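Local structure of APC3568 protein (Geobacillus stearothermophilus, 1RFZ) at residues N55-K60 with L105-V110. The protein is of unknown function but belongs to the phosphatidylglycerophosphatase A family and may share that phosphatase activity. Numbering follows the deposited sequence.
Sequences NRVISK and LSIVNV. With SO4 (sulfate ion), chain E.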
# COMPACT_ATOMS: atom_id res chain seq x y z
N ASN A 55 1.43 22.64 -4.82
CA ASN A 55 1.95 23.22 -3.59
C ASN A 55 1.33 22.50 -2.41
O ASN A 55 1.98 22.26 -1.38
CB ASN A 55 1.61 24.70 -3.50
CG ASN A 55 2.44 25.55 -4.46
OD1 ASN A 55 3.66 25.40 -4.54
ND2 ASN A 55 1.78 26.46 -5.17
N ARG A 56 0.07 22.14 -2.56
CA ARG A 56 -0.65 21.46 -1.50
C ARG A 56 -0.00 20.14 -1.10
O ARG A 56 0.18 19.87 0.08
CB ARG A 56 -2.10 21.22 -1.92
CG ARG A 56 -3.04 21.42 -0.78
CD ARG A 56 -2.90 22.82 -0.25
NE ARG A 56 -3.51 22.94 1.06
CZ ARG A 56 -3.56 24.07 1.76
NH1 ARG A 56 -3.03 25.18 1.25
NH2 ARG A 56 -4.14 24.09 2.95
N VAL A 57 0.33 19.32 -2.10
CA VAL A 57 0.97 18.04 -1.85
C VAL A 57 2.35 18.23 -1.19
O VAL A 57 2.72 17.51 -0.24
CB VAL A 57 1.14 17.26 -3.17
CG1 VAL A 57 2.14 16.12 -3.01
CG2 VAL A 57 -0.19 16.72 -3.61
N ILE A 58 3.10 19.20 -1.69
CA ILE A 58 4.44 19.47 -1.18
C ILE A 58 4.44 19.97 0.26
O ILE A 58 5.40 19.74 1.00
CB ILE A 58 5.17 20.43 -2.14
CG1 ILE A 58 5.59 19.64 -3.40
CG2 ILE A 58 6.39 21.04 -1.48
CD1 ILE A 58 5.97 20.49 -4.61
N SER A 59 3.35 20.61 0.68
CA SER A 59 3.24 21.10 2.06
C SER A 59 3.13 19.98 3.11
O SER A 59 3.13 20.25 4.31
CB SER A 59 2.01 21.98 2.18
OG SER A 59 0.84 21.23 1.91
N LYS A 60 3.01 18.74 2.64
CA LYS A 60 2.87 17.55 3.49
C LYS A 60 4.19 16.91 3.92
O LYS A 60 5.03 16.60 3.09
CB LYS A 60 2.05 16.48 2.75
CG LYS A 60 0.55 16.51 2.97
CD LYS A 60 -0.15 17.44 2.02
CE LYS A 60 -1.65 17.32 2.21
NZ LYS A 60 -2.07 17.58 3.61
N LEU A 105 4.85 5.82 -4.30
CA LEU A 105 3.51 5.41 -3.92
C LEU A 105 3.07 6.11 -2.64
O LEU A 105 1.92 6.55 -2.54
CB LEU A 105 3.46 3.89 -3.72
CG LEU A 105 2.03 3.34 -3.71
CD1 LEU A 105 1.47 3.40 -5.14
CD2 LEU A 105 2.01 1.91 -3.19
N SER A 106 4.00 6.22 -1.69
CA SER A 106 3.70 6.87 -0.43
C SER A 106 3.29 8.31 -0.67
O SER A 106 2.58 8.90 0.14
CB SER A 106 4.89 6.81 0.53
OG SER A 106 6.01 7.49 0.01
N ILE A 107 3.74 8.88 -1.78
CA ILE A 107 3.35 10.24 -2.09
C ILE A 107 1.94 10.16 -2.66
O ILE A 107 1.04 10.85 -2.21
CB ILE A 107 4.31 10.89 -3.13
CG1 ILE A 107 5.66 11.16 -2.47
CG2 ILE A 107 3.70 12.18 -3.69
CD1 ILE A 107 6.64 11.79 -3.41
N VAL A 108 1.76 9.28 -3.65
CA VAL A 108 0.47 9.10 -4.29
C VAL A 108 -0.64 8.76 -3.29
O VAL A 108 -1.74 9.26 -3.42
CB VAL A 108 0.51 7.97 -5.36
CG1 VAL A 108 -0.70 8.09 -6.26
CG2 VAL A 108 1.77 8.08 -6.19
N ASN A 109 -0.34 7.91 -2.30
CA ASN A 109 -1.35 7.53 -1.30
C ASN A 109 -1.83 8.73 -0.51
O ASN A 109 -2.98 8.76 -0.06
CB ASN A 109 -0.80 6.49 -0.31
CG ASN A 109 -1.29 5.09 -0.61
OD1 ASN A 109 -2.37 4.91 -1.19
ND2 ASN A 109 -0.51 4.09 -0.21
N VAL A 110 -0.95 9.69 -0.31
CA VAL A 110 -1.27 10.90 0.43
C VAL A 110 -2.64 11.43 0.01
O VAL A 110 -3.35 12.01 0.81
CB VAL A 110 -0.17 11.98 0.20
CG1 VAL A 110 -0.75 13.38 0.32
CG2 VAL A 110 0.95 11.78 1.20
S SO4 E . -5.56 19.81 1.90
O1 SO4 E . -6.68 18.87 1.66
O2 SO4 E . -5.84 21.08 1.19
O3 SO4 E . -4.27 19.24 1.44
O4 SO4 E . -5.43 20.10 3.35
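Residues 55-60, from the C-terminal part of helix 47-58 and the residues after it, face residues 105-110 of the helix 99-109 region, with the backbones nearest at Val57 and Val110, whose CA atoms are 7.8 Å apart. Side chains alone bridge this distance, at two places. Deeper in the protein, Val57 CG1 meets Ile107 CG2 at 4.3 Å, branch methyl against branch methyl. Nearer the sulfate, Lys60 CG lies 4.3 Å from Val110 CG1, and here the partner is the aliphatic base of the lysine, not its amine. Val110 contributes most to the contact and points its CB toward residues 55-60. Helices 61-76 and 145-163 close the apolar part: Val63 packs on both Val57 and Val110, while Ile152 touches Val57 and Ile148 touches Ile107.

Lys60, at the N-cap position of helix 61-76, bends its chain at chi2 (87°) and again at chi4, which brings CE and NZ round to the sulfate. Its NZ stands 3.5 Å from O3 of the ion. The Arg56 side chain is poorly ordered; as modelled, it reaches the same ion through NE, whose hydrogen bond to sulfate O2 is 3.0 Å long but bent, with an N-H...O angle of 134°. Arg159 of helix 145-163 supplies a further hydrogen bond to the ion through NH2.

The contact itself is thus purely apolar, a sparse van der Waals packing of valine and isoleucine methyls and of a lysine methylene. The anion site beside it is built by residues 55-60 and Arg159: two arginine hydrogen bonds hold the ion, with the Lys60 amine close by. The sulfate probably came from the crystallisation liquor, but its position would be consistent with a site able to accept a phosphate group.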